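Local coordinates for protein endo-beta-1,4-xylanase Xyn10C (Pseudomonas cellulosa, PDB 1GNY) that cleaves internal beta-1,4 linkages of xylan, releasing xylooligosaccharides, this part being its family 15 carbohydrate-binding module, which binds xylan chains, at residues A[58-69]-A[137-148]; A[69-79]-A[91-102]. One frame throughout, in Å; residues are numbered along the deposited sequence.

Contact 1 (A[58-69]-A[137-148]); sequences VIAMVVNVSAEF and AGTITIKSVTIT. With NA (sodium ion), chain C.
Ile140 lays its CD1 methyl over the middle of one face of the Phe69 ring, 3.6 Å from CD1 to the ring centroid, a CH-pi contact 11° off the normal. The ring is brought there by a CG placed opposite the backbone N (chi1 -173°), while Val65 CB touches the same methyl at 3.7 Å. Further along this buried face, Val145 stands beside Met61 and Ile59, its CG2 3.9 Å from Met61 CG and its CG1 4.0 Å from Ile59 CG2. Behind these side chains, strands 58-65 and 139-148 pair antiparallel as neighbours in one sheet of the module's beta-sandwich, with a classic bulge where Lys143 and Ser144 both face Val62; Lys143 N bonds to Val62 O at 2.8 Å. Ser66 ends the ladder as N-cap of helix 67-72: its OG accepts from Thr139 N at 3.0 Å and from Phe69 N at 3.3 Å. Gly138, at positive phi, passes so close to Ser66, Glu68 and Phe69 that a CB would clash. On the other face, Asn64 OD1 binds the sodium ion at 2.4 Å; Val65 O and Ala102 O also bind it, and Asp105 accepts a hydrogen bond from Asn64 ND2 and forms a salt bridge with Lys143 NZ.

Contact 2 (A[69-79]-A[91-102]); sequences FKASEANLQIF and WDCLAGSSELTA. With NA (sodium ion), chain C; XYP (beta-D-xylopyranose), chain B; XYP (beta-D-xylopyranose), chain D.
Leu100 pushes its CD1 methyl between Leu76 and Phe69 of helix 67-72, 4.1 Å from Leu76 CD1 and 3.9 Å from CE1 at the rim of the Phe69 ring. Alongside, Leu76 and Ala95 form a single antiparallel bridge that ties strand 75-82 to the loop; the bond from Leu76 N to Ala95 O is almost straight (176°). Toward the sugar, Phe79 and Trp91 lie nearly parallel (9°) but slid apart, with Phe79 CD2 4.0 Å from Trp91 CZ3. Trp91 belongs to the module's xylan-binding site: its indole carries xylose of chain B over one face, C5 3.6 Å from Trp91 CG, its CH2 lies 3.5 Å from O5 of the chain D xylose, and Ser87 O takes its NE1 hydrogen; an alanine here would probably strip the chain B xylose of the flat surface under its C5 and leave Phe79 without its aromatic neighbour. A disulfide from Cys93 to Cys110 moors the loop to strand 106-111. At the polar edge, Asn75 OD1 accepts from Ser97 N at 3.0 Å. Lys70, its chain bent at chi2 (65°), curls NZ over the 3-10 turn 97-99 to bond Ser97 O and Leu100 O, each 2.8 Å from NZ; Leu100 N meets Ser97 O from the opposite face of its carbonyl plane. Two backbone carbonyls and a water hold the ammonium, so its charge probably polarises the carbonyls of Ser97 and Leu100.

Overall arrangement
Contact 1 joins two neighbouring strands of one sheet, while contact 2 fastens the loop after strand 85-90 to strand 75-82 of the facing sheet. Both use helix 67-72 and share Phe69, whose ring packs against a different partner in each. Contact 1 lies nearer the centre of the chain: a long backbone ladder with aliphatic side chains directed into the core. Contact 2 sits farther out, has a single beta bridge, and relies more on side-chain-to-backbone bonds, ordered water and a disulfide. The two meet at the sodium ion, which each supplies with ligands. Direct sugar contact belongs to contact 2, through Trp91 and Asp92.

Contact 1 (A[58-69]-A[137-148])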
loop_
_atom_site.group_PDB
_atom_site.type_symbol
_atom_site.label_atom_id
_atom_site.label_comp_id
_atom_site.label_asym_id
_atom_site.label_seq_id
_atom_site.Cartn_x
_atom_site.Cartn_y
_atom_site.Cartn_z
ATOM N N VAL A 58 2.249 7.601 9.639
ATOM C CA VAL A 58 3.142 6.488 9.267
ATOM C C VAL A 58 2.323 5.242 8.958
ATOM O O VAL A 58 1.592 4.762 9.817
ATOM C CB VAL A 58 4.160 6.166 10.364
ATOM C CG1 VAL A 58 5.061 5.022 9.949
ATOM C CG2 VAL A 58 4.974 7.426 10.659
ATOM N N ILE A 59 2.454 4.741 7.733
ATOM C CA ILE A 59 1.827 3.488 7.294
ATOM C C ILE A 59 2.844 2.369 7.484
ATOM O O ILE A 59 3.978 2.473 6.975
ATOM C CB ILE A 59 1.412 3.571 5.796
ATOM C CG1 ILE A 59 0.488 4.768 5.554
ATOM C CG2 ILE A 59 0.753 2.275 5.330
ATOM C CD1 ILE A 59 0.383 5.145 4.101
ATOM N N ALA A 60 2.465 1.329 8.204
ATOM C CA ALA A 60 3.347 0.156 8.370
ATOM C C ALA A 60 2.614 -1.076 7.856
ATOM O O ALA A 60 1.504 -1.380 8.325
ATOM C CB ALA A 60 3.741 -0.024 9.812
ATOM N N MET A 61 3.219 -1.782 6.895
ATOM C CA MET A 61 2.632 -3.003 6.344
ATOM C C MET A 61 3.482 -4.226 6.651
ATOM O O MET A 61 4.672 -4.181 6.422
ATOM C CB MET A 61 2.473 -2.881 4.820
ATOM C CG MET A 61 1.593 -1.774 4.390
ATOM S SD MET A 61 0.931 -2.109 2.712
ATOM C CE MET A 61 -0.011 -0.627 2.511
ATOM N N VAL A 62 2.883 -5.301 7.159
ATOM C CA VAL A 62 3.642 -6.576 7.307
ATOM C C VAL A 62 3.316 -7.339 6.032
ATOM O O VAL A 62 2.128 -7.597 5.763
ATOM C CB VAL A 62 3.251 -7.397 8.521
ATOM C CG1 VAL A 62 3.988 -8.757 8.519
ATOM C CG2 VAL A 62 3.578 -6.645 9.817
ATOM N N VAL A 63 4.340 -7.709 5.269
ATOM C CA VAL A 63 4.149 -8.397 3.976
ATOM C C VAL A 63 4.972 -9.662 3.833
ATOM O O VAL A 63 5.924 -9.856 4.571
ATOM C CB VAL A 63 4.456 -7.483 2.759
ATOM C CG1 VAL A 63 3.636 -6.210 2.831
ATOM C CG2 VAL A 63 5.964 -7.128 2.675
ATOM N N ASN A 64 4.556 -10.528 2.919
ATOM C CA ASN A 64 5.361 -11.682 2.519
ATOM C C ASN A 64 5.439 -11.696 1.017
ATOM O O ASN A 64 4.400 -11.617 0.318
ATOM C CB ASN A 64 4.819 -12.990 3.030
ATOM C CG ASN A 64 5.810 -14.135 2.815
ATOM O OD1 ASN A 64 5.892 -14.692 1.733
ATOM N ND2 ASN A 64 6.631 -14.436 3.851
ATOM N N VAL A 65 6.662 -11.766 0.501
ATOM C CA VAL A 65 6.896 -11.735 -0.954
ATOM C C VAL A 65 7.295 -13.127 -1.477
ATOM O O VAL A 65 8.063 -13.828 -0.834
ATOM C CB VAL A 65 7.824 -10.575 -1.420
ATOM C CG1 VAL A 65 8.082 -9.486 -0.313
ATOM C CG2 VAL A 65 9.097 -11.033 -2.085
ATOM N N SER A 66 6.732 -13.539 -2.607
ATOM C CA SER A 66 7.035 -14.876 -3.150
ATOM C C SER A 66 8.422 -14.922 -3.788
ATOM O O SER A 66 9.023 -13.899 -4.167
ATOM C CB SER A 66 6.001 -15.345 -4.187
ATOM O OG SER A 66 6.189 -14.711 -5.438
ATOM N N ALA A 67 8.915 -16.143 -3.933
ATOM C CA ALA A 67 10.234 -16.371 -4.552
ATOM C C ALA A 67 10.308 -15.819 -5.987
ATOM O O ALA A 67 11.305 -15.197 -6.389
ATOM C CB ALA A 67 10.555 -17.870 -4.533
ATOM N N GLU A 68 9.243 -16.038 -6.761
ATOM C CA GLU A 68 9.186 -15.503 -8.120
ATOM C C GLU A 68 9.229 -13.967 -8.139
ATOM O O GLU A 68 9.820 -13.371 -9.041
ATOM C CB GLU A 68 7.928 -15.998 -8.852
ATOM C CG GLU A 68 8.033 -17.426 -9.363
ATOM C CD GLU A 68 6.712 -17.950 -9.927
ATOM O OE1 GLU A 68 5.633 -17.393 -9.617
ATOM O OE2 GLU A 68 6.737 -18.929 -10.707
ATOM N N PHE A 69 8.586 -13.326 -7.152
ATOM C CA PHE A 69 8.644 -11.856 -7.072
ATOM C C PHE A 69 10.083 -11.408 -6.780
ATOM O O PHE A 69 10.591 -10.472 -7.404
ATOM C CB PHE A 69 7.677 -11.260 -6.038
ATOM C CG PHE A 69 7.602 -9.741 -6.079
ATOM C CD1 PHE A 69 8.561 -8.930 -5.438
ATOM C CD2 PHE A 69 6.613 -9.109 -6.791
ATOM C CE1 PHE A 69 8.485 -7.547 -5.524
ATOM C CE2 PHE A 69 6.563 -7.726 -6.884
ATOM C CZ PHE A 69 7.502 -6.957 -6.258
ATOM N N ALA A 137 6.901 -10.484 -11.273
ATOM C CA ALA A 137 6.269 -11.796 -11.392
ATOM C C ALA A 137 5.926 -12.266 -9.975
ATOM O O ALA A 137 6.197 -11.570 -9.003
ATOM C CB ALA A 137 7.161 -12.769 -12.094
ATOM N N GLY A 138 5.250 -13.396 -9.863
ATOM C CA GLY A 138 4.923 -13.960 -8.566
ATOM C C GLY A 138 3.791 -13.204 -7.846
ATOM O O GLY A 138 3.000 -12.512 -8.464
ATOM N N THR A 139 3.774 -13.365 -6.533
ATOM C CA THR A 139 2.691 -12.843 -5.678
ATOM C C THR A 139 3.222 -12.059 -4.511
ATOM O O THR A 139 4.416 -12.155 -4.152
ATOM C CB THR A 139 1.781 -13.979 -5.150
ATOM O OG1 THR A 139 2.528 -14.844 -4.276
ATOM C CG2 THR A 139 1.288 -14.863 -6.261
ATOM N N ILE A 140 2.316 -11.253 -3.951
ATOM C CA ILE A 140 2.554 -10.461 -2.738
ATOM C C ILE A 140 1.403 -10.726 -1.777
ATOM O O ILE A 140 0.250 -10.683 -2.212
ATOM C CB ILE A 140 2.620 -8.946 -3.056
ATOM C CG1 ILE A 140 3.810 -8.591 -3.968
ATOM C CG2 ILE A 140 2.700 -8.120 -1.763
ATOM C CD1 ILE A 140 5.193 -8.853 -3.430
ATOM N N THR A 141 1.712 -10.996 -0.503
ATOM C CA THR A 141 0.717 -11.135 0.564
ATOM C C THR A 141 0.871 -10.011 1.585
ATOM O O THR A 141 1.971 -9.775 2.091
ATOM C CB THR A 141 0.774 -12.507 1.270
ATOM O OG1 THR A 141 0.491 -13.547 0.305
ATOM C CG2 THR A 141 -0.273 -12.606 2.379
ATOM N N ILE A 142 -0.229 -9.298 1.846
ATOM C CA ILE A 142 -0.293 -8.306 2.951
ATOM C C ILE A 142 -0.979 -8.962 4.165
ATOM O O ILE A 142 -2.134 -9.377 4.085
ATOM C CB ILE A 142 -1.036 -6.985 2.571
ATOM C CG1 ILE A 142 -0.480 -6.403 1.284
ATOM C CG2 ILE A 142 -0.920 -5.965 3.713
ATOM C CD1 ILE A 142 -1.296 -6.718 0.074
ATOM N N LYS A 143 -0.265 -9.051 5.280
ATOM C CA LYS A 143 -0.804 -9.653 6.534
ATOM C C LYS A 143 -1.532 -8.619 7.411
ATOM O O LYS A 143 -2.531 -8.948 8.071
ATOM C CB LYS A 143 0.325 -10.340 7.340
ATOM C CG LYS A 143 0.927 -11.512 6.635
ATOM C CD LYS A 143 1.788 -12.357 7.544
ATOM C CE LYS A 143 1.918 -13.779 7.048
ATOM N NZ LYS A 143 2.789 -14.562 7.979
ATOM N N SER A 144 -1.007 -7.399 7.438
ATOM C CA SER A 144 -1.570 -6.314 8.268
ATOM C C SER A 144 -1.116 -4.946 7.781
ATOM O O SER A 144 -0.029 -4.809 7.180
ATOM C CB SER A 144 -1.148 -6.477 9.741
ATOM O OG SER A 144 0.267 -6.262 9.929
ATOM N N VAL A 145 -1.950 -3.946 8.070
ATOM C CA VAL A 145 -1.608 -2.546 7.783
ATOM C C VAL A 145 -1.997 -1.718 9.002
ATOM O O VAL A 145 -3.136 -1.782 9.450
ATOM C CB VAL A 145 -2.321 -1.982 6.542
ATOM C CG1 VAL A 145 -1.944 -0.535 6.299
ATOM C CG2 VAL A 145 -2.018 -2.838 5.302
ATOM N N THR A 146 -1.043 -0.991 9.566
ATOM C CA THR A 146 -1.364 -0.132 10.699
ATOM C C THR A 146 -0.914 1.292 10.403
ATOM O O THR A 146 0.212 1.518 9.916
ATOM C CB THR A 146 -0.947 -0.691 12.088
ATOM O OG1 THR A 146 0.111 0.040 12.673
ATOM C CG2 THR A 146 -0.551 -2.088 12.081
ATOM N N ILE A 147 -1.822 2.236 10.632
ATOM C CA ILE A 147 -1.570 3.652 10.333
ATOM C C ILE A 147 -1.553 4.422 11.652
ATOM O O ILE A 147 -2.541 4.432 12.360
ATOM C CB ILE A 147 -2.594 4.223 9.346
ATOM C CG1 ILE A 147 -2.546 3.391 8.043
ATOM C CG2 ILE A 147 -2.317 5.702 9.059
ATOM C CD1 ILE A 147 -3.601 3.708 7.018
ATOM N N THR A 148 -0.444 5.079 11.927
ATOM C CA THR A 148 -0.295 5.878 13.153
ATOM C C THR A 148 -0.341 7.354 12.785
ATOM O O THR A 148 0.563 7.860 12.129
ATOM C CB THR A 148 0.999 5.540 13.886
ATOM O OG1 THR A 148 0.991 4.155 14.261
ATOM C CG2 THR A 148 1.089 6.253 15.230
HETATM NA NA NA C . 7.985 -15.714 1.030
HETATM O O HOH W 1 8.532 -16.665 3.584
HETATM O O HOH W 2 4.689 -15.483 -11.880
HETATM O O HOH W 3 7.558 -17.410 0.168
#

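Contact 2 (A[69-79]-A[91-102])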
loop_
_atom_site.group_PDB
_atom_site.type_symbol
_atom_site.label_atom_id
_atom_site.label_comp_id
_atom_site.label_asym_id
_atom_site.label_seq_id
_atom_site.Cartn_x
_atom_site.Cartn_y
_atom_site.Cartn_z
ATOM N N PHE A 69 8.586 -13.326 -7.152
ATOM C CA PHE A 69 8.644 -11.856 -7.072
ATOM C C PHE A 69 10.083 -11.408 -6.780
ATOM O O PHE A 69 10.591 -10.472 -7.404
ATOM C CB PHE A 69 7.677 -11.260 -6.038
ATOM C CG PHE A 69 7.602 -9.741 -6.079
ATOM C CD1 PHE A 69 8.561 -8.930 -5.438
ATOM C CD2 PHE A 69 6.613 -9.109 -6.791
ATOM C CE1 PHE A 69 8.485 -7.547 -5.524
ATOM C CE2 PHE A 69 6.563 -7.726 -6.884
ATOM C CZ PHE A 69 7.502 -6.957 -6.258
ATOM N N LYS A 70 10.704 -12.040 -5.795
ATOM C CA LYS A 70 12.105 -11.680 -5.485
ATOM C C LYS A 70 13.010 -11.884 -6.737
ATOM O O LYS A 70 13.844 -11.002 -7.057
ATOM C CB LYS A 70 12.618 -12.471 -4.278
ATOM C CG LYS A 70 14.126 -12.318 -3.992
ATOM C CD LYS A 70 14.525 -10.931 -3.607
ATOM C CE LYS A 70 16.025 -10.889 -3.226
ATOM N NZ LYS A 70 16.510 -9.499 -2.866
ATOM N N ALA A 71 12.814 -12.996 -7.449
ATOM C CA ALA A 71 13.604 -13.292 -8.676
ATOM C C ALA A 71 13.418 -12.270 -9.817
ATOM O O ALA A 71 14.354 -11.990 -10.589
ATOM C CB ALA A 71 13.323 -14.710 -9.203
ATOM N N SER A 72 12.235 -11.649 -9.870
ATOM C CA SER A 72 11.893 -10.694 -10.923
ATOM C C SER A 72 12.631 -9.356 -10.794
ATOM O O SER A 72 12.618 -8.550 -11.715
ATOM C CB SER A 72 10.388 -10.423 -10.937
ATOM O OG SER A 72 10.037 -9.510 -9.900
ATOM N N GLU A 73 13.173 -9.093 -9.614
ATOM C CA GLU A 73 13.897 -7.858 -9.287
ATOM C C GLU A 73 13.034 -6.605 -9.229
ATOM O O GLU A 73 13.538 -5.499 -9.256
ATOM C CB GLU A 73 15.131 -7.663 -10.180
ATOM C CG GLU A 73 16.205 -8.685 -9.878
ATOM C CD GLU A 73 17.494 -8.373 -10.649
ATOM O OE1 GLU A 73 17.526 -8.649 -11.853
ATOM O OE2 GLU A 73 18.439 -7.800 -10.055
ATOM N N ALA A 74 11.720 -6.786 -9.115
ATOM C CA ALA A 74 10.799 -5.645 -9.016
ATOM C C ALA A 74 10.825 -5.016 -7.617
ATOM O O ALA A 74 11.205 -5.641 -6.637
ATOM C CB ALA A 74 9.374 -6.061 -9.370
ATOM N N ASN A 75 10.422 -3.752 -7.550
ATOM C CA ASN A 75 10.380 -3.014 -6.300
ATOM C C ASN A 75 8.943 -2.960 -5.745
ATOM O O ASN A 75 8.014 -3.312 -6.488
ATOM C CB ASN A 75 10.861 -1.574 -6.483
ATOM C CG ASN A 75 12.274 -1.489 -7.059
ATOM O OD1 ASN A 75 13.165 -2.296 -6.744
ATOM N ND2 ASN A 75 12.468 -0.525 -7.964
ATOM N N LEU A 76 8.807 -2.559 -4.495
ATOM C CA LEU A 76 7.451 -2.406 -3.868
ATOM C C LEU A 76 7.272 -0.976 -3.418
ATOM O O LEU A 76 8.124 -0.406 -2.663
ATOM C CB LEU A 76 7.255 -3.351 -2.687
ATOM C CG LEU A 76 6.974 -4.814 -2.999
ATOM C CD1 LEU A 76 6.974 -5.628 -1.705
ATOM C CD2 LEU A 76 5.665 -4.992 -3.778
ATOM N N GLN A 77 6.130 -0.419 -3.796
ATOM C CA GLN A 77 5.781 0.960 -3.456
ATOM C C GLN A 77 4.473 1.053 -2.686
ATOM O O GLN A 77 3.423 0.750 -3.244
ATOM C CB GLN A 77 5.661 1.824 -4.720
ATOM C CG GLN A 77 5.204 3.266 -4.442
ATOM C CD GLN A 77 5.155 4.139 -5.683
ATOM O OE1 GLN A 77 4.953 3.661 -6.808
ATOM N NE2 GLN A 77 5.321 5.434 -5.473
ATOM N N ILE A 78 4.567 1.422 -1.420
ATOM C CA ILE A 78 3.386 1.829 -0.618
ATOM C C ILE A 78 3.043 3.231 -1.140
ATOM O O ILE A 78 3.920 4.062 -1.274
ATOM C CB ILE A 78 3.660 1.836 0.908
ATOM C CG1 ILE A 78 3.914 0.417 1.429
ATOM C CG2 ILE A 78 2.504 2.501 1.666
ATOM C CD1 ILE A 78 4.489 0.368 2.818
ATOM N N PHE A 79 1.764 3.530 -1.324
ATOM C CA PHE A 79 1.327 4.845 -1.802
ATOM C C PHE A 79 -0.031 5.220 -1.224
ATOM O O PHE A 79 -0.728 4.375 -0.701
ATOM C CB PHE A 79 1.283 4.874 -3.344
ATOM C CG PHE A 79 0.265 3.938 -3.952
ATOM C CD1 PHE A 79 0.497 2.567 -4.048
ATOM C CD2 PHE A 79 -0.958 4.429 -4.398
ATOM C CE1 PHE A 79 -0.446 1.703 -4.601
ATOM C CE2 PHE A 79 -1.912 3.580 -4.906
ATOM C CZ PHE A 79 -1.658 2.205 -5.034
ATOM N N TRP A 91 3.920 9.758 -3.315
ATOM C CA TRP A 91 4.630 8.934 -4.298
ATOM C C TRP A 91 6.126 8.712 -3.976
ATOM O O TRP A 91 6.851 8.149 -4.785
ATOM C CB TRP A 91 4.521 9.672 -5.656
ATOM C CG TRP A 91 3.083 9.963 -6.023
ATOM C CD1 TRP A 91 2.457 11.182 -6.105
ATOM C CD2 TRP A 91 2.097 8.989 -6.341
ATOM N NE1 TRP A 91 1.139 11.009 -6.458
ATOM C CE2 TRP A 91 0.893 9.676 -6.617
ATOM C CE3 TRP A 91 2.124 7.590 -6.468
ATOM C CZ2 TRP A 91 -0.283 9.009 -6.984
ATOM C CZ3 TRP A 91 0.955 6.932 -6.837
ATOM C CH2 TRP A 91 -0.227 7.642 -7.074
ATOM N N ASP A 92 6.569 9.114 -2.802
ATOM C CA ASP A 92 8.025 9.075 -2.479
ATOM C C ASP A 92 8.523 7.865 -1.649
ATOM O O ASP A 92 9.715 7.814 -1.263
ATOM C CB ASP A 92 8.457 10.393 -1.801
ATOM C CG ASP A 92 8.252 11.628 -2.695
ATOM O OD1 ASP A 92 8.345 11.538 -3.947
ATOM O OD2 ASP A 92 7.970 12.746 -2.204
ATOM N N CYS A 93 7.651 6.891 -1.411
ATOM C CA CYS A 93 8.017 5.697 -0.654
ATOM C C CYS A 93 8.404 4.593 -1.621
ATOM O O CYS A 93 7.775 4.436 -2.660
ATOM C CB CYS A 93 6.862 5.245 0.227
ATOM S SG CYS A 93 6.403 6.469 1.480
ATOM N N LEU A 94 9.465 3.867 -1.294
ATOM C CA LEU A 94 9.893 2.730 -2.116
ATOM C C LEU A 94 10.747 1.775 -1.324
ATOM O O LEU A 94 11.571 2.202 -0.507
ATOM C CB LEU A 94 10.684 3.194 -3.340
ATOM C CG LEU A 94 10.961 2.111 -4.384
ATOM C CD1 LEU A 94 9.667 1.713 -5.071
ATOM C CD2 LEU A 94 11.970 2.619 -5.375
ATOM N N ALA A 95 10.518 0.491 -1.561
ATOM C CA ALA A 95 11.314 -0.600 -1.020
ATOM C C ALA A 95 11.927 -1.271 -2.227
ATOM O O ALA A 95 11.252 -1.914 -3.033
ATOM C CB ALA A 95 10.456 -1.579 -0.245
ATOM N N GLY A 96 13.237 -1.160 -2.382
ATOM C CA GLY A 96 13.817 -1.781 -3.531
ATOM C C GLY A 96 14.086 -3.276 -3.377
ATOM O O GLY A 96 14.220 -3.758 -2.273
ATOM N N SER A 97 14.138 -3.966 -4.501
ATOM C CA SER A 97 14.312 -5.433 -4.574
ATOM C C SER A 97 15.460 -5.946 -3.687
ATOM O O SER A 97 15.333 -6.972 -2.989
ATOM C CB SER A 97 14.508 -5.907 -6.015
ATOM O OG SER A 97 14.587 -7.345 -6.063
ATOM N N SER A 98 16.547 -5.186 -3.685
ATOM C CA SER A 98 17.745 -5.519 -2.860
ATOM C C SER A 98 17.470 -5.621 -1.347
ATOM O O SER A 98 18.140 -6.380 -0.630
ATOM C CB SER A 98 18.889 -4.529 -3.135
ATOM O OG SER A 98 18.537 -3.215 -2.783
ATOM N N GLU A 99 16.439 -4.931 -0.886
ATOM C CA GLU A 99 16.065 -4.939 0.513
ATOM C C GLU A 99 14.946 -5.925 0.818
ATOM O O GLU A 99 14.533 -6.058 1.971
ATOM C CB GLU A 99 15.693 -3.533 0.929
ATOM C CG GLU A 99 16.692 -2.485 0.403
ATOM C CD GLU A 99 18.119 -2.717 0.870
ATOM O OE1 GLU A 99 18.366 -2.600 2.092
ATOM O OE2 GLU A 99 18.997 -3.016 0.029
ATOM N N LEU A 100 14.430 -6.589 -0.193
ATOM C CA LEU A 100 13.399 -7.622 0.022
ATOM C C LEU A 100 14.004 -9.025 0.068
ATOM O O LEU A 100 15.118 -9.286 -0.416
ATOM C CB LEU A 100 12.369 -7.542 -1.095
ATOM C CG LEU A 100 11.714 -6.164 -1.380
ATOM C CD1 LEU A 100 10.868 -6.245 -2.665
ATOM C CD2 LEU A 100 10.905 -5.716 -0.199
ATOM N N THR A 101 13.206 -9.944 0.592
ATOM C CA THR A 101 13.524 -11.369 0.640
ATOM C C THR A 101 12.215 -12.155 0.593
ATOM O O THR A 101 11.161 -11.672 1.053
ATOM C CB THR A 101 14.289 -11.755 1.931
ATOM O OG1 THR A 101 14.581 -13.169 1.922
ATOM C CG2 THR A 101 13.467 -11.539 3.176
ATOM N N ALA A 102 12.297 -13.348 0.042
ATOM C CA ALA A 102 11.165 -14.272 0.084
ATOM C C ALA A 102 11.250 -15.214 1.295
ATOM O O ALA A 102 10.319 -16.024 1.528
ATOM C CB ALA A 102 11.129 -15.084 -1.183
HETATM NA NA NA C . 7.985 -15.714 1.030
HETATM C C1 XYP B . 2.090 8.744 -10.644
HETATM C C2 XYP B . 3.354 8.245 -11.313
HETATM C C3 XYP B . 4.582 8.670 -10.544
HETATM C C4 XYP B . 4.505 10.147 -10.230
HETATM C C5 XYP B . 3.165 10.427 -9.572
HETATM O O2 XYP B . 3.336 6.830 -11.435
HETATM O O3 XYP B . 5.771 8.386 -11.258
HETATM O O4 XYP B . 5.562 10.391 -9.337
HETATM O O5 XYP B . 2.104 10.065 -10.440
HETATM C C1 XYP D . -2.726 6.924 -10.836
HETATM C C2 XYP D . -2.689 8.418 -11.099
HETATM C C3 XYP D . -1.343 8.750 -11.717
HETATM C C4 XYP D . -0.220 8.276 -10.819
HETATM C C5 XYP D . -0.437 6.809 -10.526
HETATM O O2 XYP D . -3.723 8.784 -12.009
HETATM O O3 XYP D . -1.172 10.152 -11.822
HETATM O O4 XYP D . 1.019 8.452 -11.502
HETATM O O5 XYP D . -1.743 6.564 -9.986
HETATM O O HOH W 4 12.051 -8.176 -6.054
HETATM O O HOH W 5 16.887 -8.605 -5.556
HETATM O O HOH W 6 4.820 6.355 -2.438
HETATM O O HOH W 3 7.558 -17.410 0.168
HETATM O O HOH W 1 8.532 -16.665 3.584
#